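Local coordinates for apical membrane antigen 1-like protein, soluble form (Toxoplasma gondii, PDB 3ZLE) that may take part in host cell invasion by the parasite as a member of the apicomplexan AMA1 family, at residues A[253-266]-A[333-345]. Numbering follows the deposited sequence.
Sequences KEECWKRVFANPLV and AVAYTALGSSTEV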
loop_
_atom_site.group_PDB
_atom_site.type_symbol
_atom_site.label_atom_id
_atom_site.label_comp_id
_atom_site.label_asym_id
_atom_site.label_seq_id
_atom_site.Cartn_x
_atom_site.Cartn_y
_atom_site.Cartn_z
ATOM N N LYS A 253 -0.581 14.741 10.578
ATOM C CA LYS A 253 -0.335 13.322 10.530
ATOM C C LYS A 253 -0.666 12.711 9.154
ATOM O O LYS A 253 0.105 11.930 8.617
ATOM C CB LYS A 253 -1.092 12.635 11.668
ATOM C CG LYS A 253 -2.610 12.657 11.551
ATOM C CD LYS A 253 -3.208 12.298 12.914
ATOM C CE LYS A 253 -4.723 12.353 12.969
ATOM N NZ LYS A 253 -5.127 11.778 14.311
ATOM N N GLU A 254 -1.619 13.313 8.474
ATOM C CA GLU A 254 -1.991 12.845 7.150
ATOM C C GLU A 254 -0.862 13.075 6.129
ATOM O O GLU A 254 -0.693 12.299 5.151
ATOM C CB GLU A 254 -3.267 13.561 6.688
ATOM C CG GLU A 254 -3.425 13.578 5.166
ATOM C CD GLU A 254 -4.750 14.198 4.701
ATOM O OE1 GLU A 254 -5.746 14.234 5.493
ATOM O OE2 GLU A 254 -4.791 14.646 3.524
ATOM N N GLU A 255 -0.122 14.162 6.327
ATOM C CA GLU A 255 1.016 14.456 5.496
ATOM C C GLU A 255 2.056 13.357 5.726
ATOM O O GLU A 255 2.618 12.841 4.781
ATOM C CB GLU A 255 1.581 15.864 5.826
ATOM C CG GLU A 255 2.968 16.186 5.251
ATOM C CD GLU A 255 3.344 17.678 5.388
ATOM O OE1 GLU A 255 2.444 18.539 5.344
ATOM O OE2 GLU A 255 4.538 17.993 5.534
ATOM N N CYS A 256 2.231 12.942 6.971
ATOM C CA CYS A 256 3.124 11.825 7.277
ATOM C C CYS A 256 2.661 10.536 6.584
ATOM O O CYS A 256 3.464 9.790 6.056
ATOM C CB CYS A 256 3.244 11.606 8.788
ATOM S SG CYS A 256 4.432 10.328 9.289
ATOM N N TRP A 257 1.359 10.316 6.563
ATOM C CA TRP A 257 0.796 9.131 5.956
ATOM C C TRP A 257 1.079 9.089 4.441
ATOM O O TRP A 257 1.437 8.062 3.894
ATOM C CB TRP A 257 -0.712 9.080 6.253
ATOM C CG TRP A 257 -1.467 8.045 5.438
ATOM C CD1 TRP A 257 -1.453 6.698 5.615
ATOM C CD2 TRP A 257 -2.325 8.298 4.306
ATOM N NE1 TRP A 257 -2.264 6.085 4.670
ATOM C CE2 TRP A 257 -2.812 7.044 3.863
ATOM C CE3 TRP A 257 -2.778 9.462 3.678
ATOM C CZ2 TRP A 257 -3.704 6.909 2.766
ATOM C CZ3 TRP A 257 -3.681 9.334 2.590
ATOM C CH2 TRP A 257 -4.182 8.070 2.199
ATOM N N LYS A 258 0.978 10.235 3.790
ATOM C CA LYS A 258 1.327 10.357 2.380
ATOM C C LYS A 258 2.809 10.220 2.098
ATOM O O LYS A 258 3.204 9.726 1.039
ATOM C CB LYS A 258 0.851 11.680 1.858
ATOM C CG LYS A 258 -0.592 11.650 1.470
ATOM C CD LYS A 258 -1.082 13.014 1.053
ATOM C CE LYS A 258 -2.521 12.895 0.633
ATOM N NZ LYS A 258 -3.185 14.183 0.386
ATOM N N ARG A 259 3.624 10.665 3.045
ATOM C CA ARG A 259 5.048 10.732 2.850
ATOM C C ARG A 259 5.672 9.361 2.843
ATOM O O ARG A 259 6.602 9.109 2.089
ATOM C CB ARG A 259 5.672 11.573 3.958
ATOM C CG ARG A 259 7.142 11.873 3.769
ATOM C CD ARG A 259 7.413 13.357 4.028
ATOM N NE ARG A 259 7.786 13.636 5.400
ATOM C CZ ARG A 259 7.521 14.791 6.037
ATOM N NH1 ARG A 259 6.791 15.726 5.467
ATOM N NH2 ARG A 259 7.990 14.997 7.247
ATOM N N VAL A 260 5.260 8.513 3.776
ATOM C CA VAL A 260 5.834 7.204 3.875
ATOM C C VAL A 260 5.603 6.412 2.591
ATOM O O VAL A 260 6.491 5.702 2.119
ATOM C CB VAL A 260 5.290 6.494 5.118
ATOM C CG1 VAL A 260 3.786 6.266 5.027
ATOM C CG2 VAL A 260 6.060 5.282 5.467
ATOM N N PHE A 261 4.471 6.627 1.952
ATOM C CA PHE A 261 4.150 5.887 0.753
ATOM C C PHE A 261 5.019 6.398 -0.397
ATOM O O PHE A 261 5.482 5.622 -1.236
ATOM C CB PHE A 261 2.645 6.079 0.390
ATOM C CG PHE A 261 2.274 5.486 -0.945
ATOM C CD1 PHE A 261 2.171 4.089 -1.110
ATOM C CD2 PHE A 261 2.176 6.292 -2.058
ATOM C CE1 PHE A 261 1.823 3.547 -2.310
ATOM C CE2 PHE A 261 1.824 5.740 -3.292
ATOM C CZ PHE A 261 1.712 4.364 -3.418
ATOM N N ALA A 262 5.236 7.704 -0.436
ATOM C CA ALA A 262 5.958 8.315 -1.574
ATOM C C ALA A 262 7.467 8.385 -1.381
ATOM O O ALA A 262 8.166 8.836 -2.257
ATOM C CB ALA A 262 5.408 9.705 -1.876
ATOM N N ASN A 263 7.964 7.973 -0.226
ATOM C CA ASN A 263 9.381 8.215 0.109
ATOM C C ASN A 263 10.362 7.426 -0.740
ATOM O O ASN A 263 10.100 6.267 -1.095
ATOM C CB ASN A 263 9.653 8.002 1.591
ATOM C CG ASN A 263 10.118 6.597 1.904
ATOM O OD1 ASN A 263 11.311 6.307 1.839
ATOM N ND2 ASN A 263 9.209 5.769 2.411
ATOM N N PRO A 264 11.512 8.049 -1.079
ATOM C CA PRO A 264 12.360 7.505 -2.134
ATOM C C PRO A 264 12.899 6.105 -1.804
ATOM O O PRO A 264 13.327 5.371 -2.719
ATOM C CB PRO A 264 13.499 8.533 -2.248
ATOM C CG PRO A 264 13.478 9.290 -0.945
ATOM C CD PRO A 264 12.042 9.299 -0.511
ATOM N N LEU A 265 12.833 5.712 -0.529
ATOM C CA LEU A 265 13.289 4.362 -0.120
ATOM C C LEU A 265 12.195 3.341 0.173
ATOM O O LEU A 265 12.474 2.309 0.730
ATOM C CB LEU A 265 14.210 4.438 1.093
ATOM C CG LEU A 265 15.617 5.012 0.903
ATOM C CD1 LEU A 265 16.363 5.126 2.216
ATOM C CD2 LEU A 265 16.432 4.260 -0.117
ATOM N N VAL A 266 10.947 3.632 -0.154
ATOM C CA VAL A 266 9.876 2.683 0.132
ATOM C C VAL A 266 10.089 1.439 -0.723
ATOM O O VAL A 266 10.611 1.547 -1.835
ATOM C CB VAL A 266 8.501 3.310 -0.198
ATOM C CG1 VAL A 266 8.411 3.631 -1.702
ATOM C CG2 VAL A 266 7.377 2.376 0.226
ATOM N N ALA A 333 0.389 9.895 19.574
ATOM C CA ALA A 333 1.235 9.437 18.426
ATOM C C ALA A 333 0.431 8.578 17.426
ATOM O O ALA A 333 -0.587 7.996 17.795
ATOM C CB ALA A 333 2.436 8.628 18.934
ATOM N N VAL A 334 0.902 8.469 16.182
ATOM C CA VAL A 334 0.255 7.542 15.193
ATOM C C VAL A 334 1.283 6.697 14.423
ATOM O O VAL A 334 2.371 7.175 14.070
ATOM C CB VAL A 334 -0.659 8.289 14.209
ATOM C CG1 VAL A 334 -1.470 7.286 13.350
ATOM C CG2 VAL A 334 -1.629 9.207 14.966
ATOM N N ALA A 335 0.976 5.418 14.212
ATOM C CA ALA A 335 1.876 4.570 13.432
ATOM C C ALA A 335 1.280 4.220 12.097
ATOM O O ALA A 335 0.187 3.630 12.021
ATOM C CB ALA A 335 2.269 3.336 14.191
ATOM N N TYR A 336 1.982 4.607 11.039
ATOM C CA TYR A 336 1.460 4.500 9.685
ATOM C C TYR A 336 2.282 3.466 8.867
ATOM O O TYR A 336 3.503 3.286 9.101
ATOM C CB TYR A 336 1.611 5.878 9.013
ATOM C CG TYR A 336 0.621 6.908 9.491
ATOM C CD1 TYR A 336 -0.740 6.759 9.213
ATOM C CD2 TYR A 336 1.036 8.043 10.200
ATOM C CE1 TYR A 336 -1.644 7.707 9.538
ATOM C CE2 TYR A 336 0.112 9.034 10.567
ATOM C CZ TYR A 336 -1.228 8.854 10.217
ATOM O OH TYR A 336 -2.183 9.760 10.598
ATOM N N THR A 337 1.707 2.936 7.804
ATOM C CA THR A 337 2.578 2.276 6.787
ATOM C C THR A 337 2.317 2.751 5.397
ATOM O O THR A 337 1.239 3.285 5.077
ATOM C CB THR A 337 2.471 0.761 6.796
ATOM O OG1 THR A 337 1.248 0.374 6.191
ATOM C CG2 THR A 337 2.563 0.190 8.202
ATOM N N ALA A 338 3.234 2.437 4.510
ATOM C CA ALA A 338 2.948 2.620 3.095
ATOM C C ALA A 338 1.773 1.797 2.575
ATOM O O ALA A 338 1.089 2.221 1.617
ATOM C CB ALA A 338 4.173 2.409 2.259
ATOM N N LEU A 339 1.435 0.724 3.259
ATOM C CA LEU A 339 0.227 -0.074 2.810
ATOM C C LEU A 339 -1.118 0.445 3.269
ATOM O O LEU A 339 -2.119 0.394 2.512
ATOM C CB LEU A 339 0.361 -1.519 3.209
ATOM C CG LEU A 339 1.383 -2.224 2.316
ATOM C CD1 LEU A 339 1.901 -3.478 2.978
ATOM C CD2 LEU A 339 0.729 -2.531 0.982
ATOM N N GLY A 340 -1.165 0.848 4.544
ATOM C CA GLY A 340 -2.421 1.089 5.225
ATOM C C GLY A 340 -3.135 2.350 4.812
ATOM O O GLY A 340 -2.634 3.120 3.986
ATOM N N SER A 341 -4.366 2.484 5.314
ATOM C CA SER A 341 -5.134 3.733 5.279
ATOM C C SER A 341 -4.671 4.716 6.337
ATOM O O SER A 341 -3.895 4.384 7.180
ATOM C CB SER A 341 -6.622 3.447 5.532
ATOM O OG SER A 341 -7.416 4.477 4.944
ATOM N N SER A 342 -5.276 5.889 6.373
ATOM C CA SER A 342 -5.039 6.794 7.478
ATOM C C SER A 342 -6.121 6.610 8.537
ATOM O O SER A 342 -6.016 7.188 9.597
ATOM C CB SER A 342 -5.023 8.267 7.008
ATOM O OG SER A 342 -6.268 8.599 6.411
ATOM N N THR A 343 -7.143 5.791 8.256
ATOM C CA THR A 343 -8.142 5.510 9.275
ATOM C C THR A 343 -7.410 4.830 10.420
ATOM O O THR A 343 -6.448 4.124 10.181
ATOM C CB THR A 343 -9.277 4.617 8.756
ATOM O OG1 THR A 343 -8.736 3.427 8.151
ATOM C CG2 THR A 343 -10.120 5.372 7.759
ATOM N N GLU A 344 -7.793 5.118 11.664
ATOM C CA GLU A 344 -7.021 4.672 12.840
ATOM C C GLU A 344 -7.707 3.613 13.720
ATOM O O GLU A 344 -8.918 3.717 13.976
ATOM C CB GLU A 344 -6.659 5.887 13.708
ATOM C CG GLU A 344 -5.847 6.966 12.966
ATOM C CD GLU A 344 -5.664 8.220 13.801
ATOM O OE1 GLU A 344 -6.172 8.262 14.950
ATOM O OE2 GLU A 344 -5.111 9.178 13.281
ATOM N N VAL A 345 -6.963 2.569 14.138
ATOM C CA VAL A 345 -7.516 1.584 15.018
ATOM C C VAL A 345 -6.733 1.625 16.329
ATOM O O VAL A 345 -5.578 2.051 16.364
ATOM C CB VAL A 345 -7.408 0.155 14.437
ATOM C CG1 VAL A 345 -8.265 -0.066 13.229
ATOM C CG2 VAL A 345 -5.979 -0.313 14.330
HETATM O O HOH W 1 0.739 5.301 3.186
#
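Trp-257 lies between Tyr-336 and the loop that follows strand 333-337. Its NE1 donates to Gly-340 O (3.1 Å, N-H...O 167°), a nearly straight bond in the indole plane that nevertheless reaches the carbonyl from above its own plane. Ser-342 CB sits over one face of the five-membered ring, 3.9 Å from its centroid, in a CH-pi contact. With CG anti to the backbone N (chi1 168°), the indole extends to this loop while Trp-257 CB rests over a face of Tyr-336, 3.8 Å from the ring centroid; Val-334 CG1 packs on the opposite face. The indole and phenol planes meet obliquely, at 52°. Lys-253 CB meets the phenol at its edge, and the extended lysine chain runs on past Tyr-336 OH to a salt bridge, NZ to the syn side of Glu-344 OE2 (2.8 Å). Helix 253-262 crosses strand 333-337, an outermost strand of a four-stranded antiparallel sheet in the AMA1 ectodomain, at a shallow angle, the axes of the two segments 7.8 Å apart at their closest. The disulfide from Cys-256 to Cys-317 ties the helix covalently to another strand of that sheet. Farther along, Ala-338 CB meets Val-266 CG2 at 3.8 Å, and a water lies within hydrogen-bonding distance of both Trp-257 O and Thr-337 O. At the start of the loop, Thr-337 OG1 accepts from Gly-340 N (3.0 Å) in an ST motif, while Lys-191 NZ supplies Gly-340 O with a second donor.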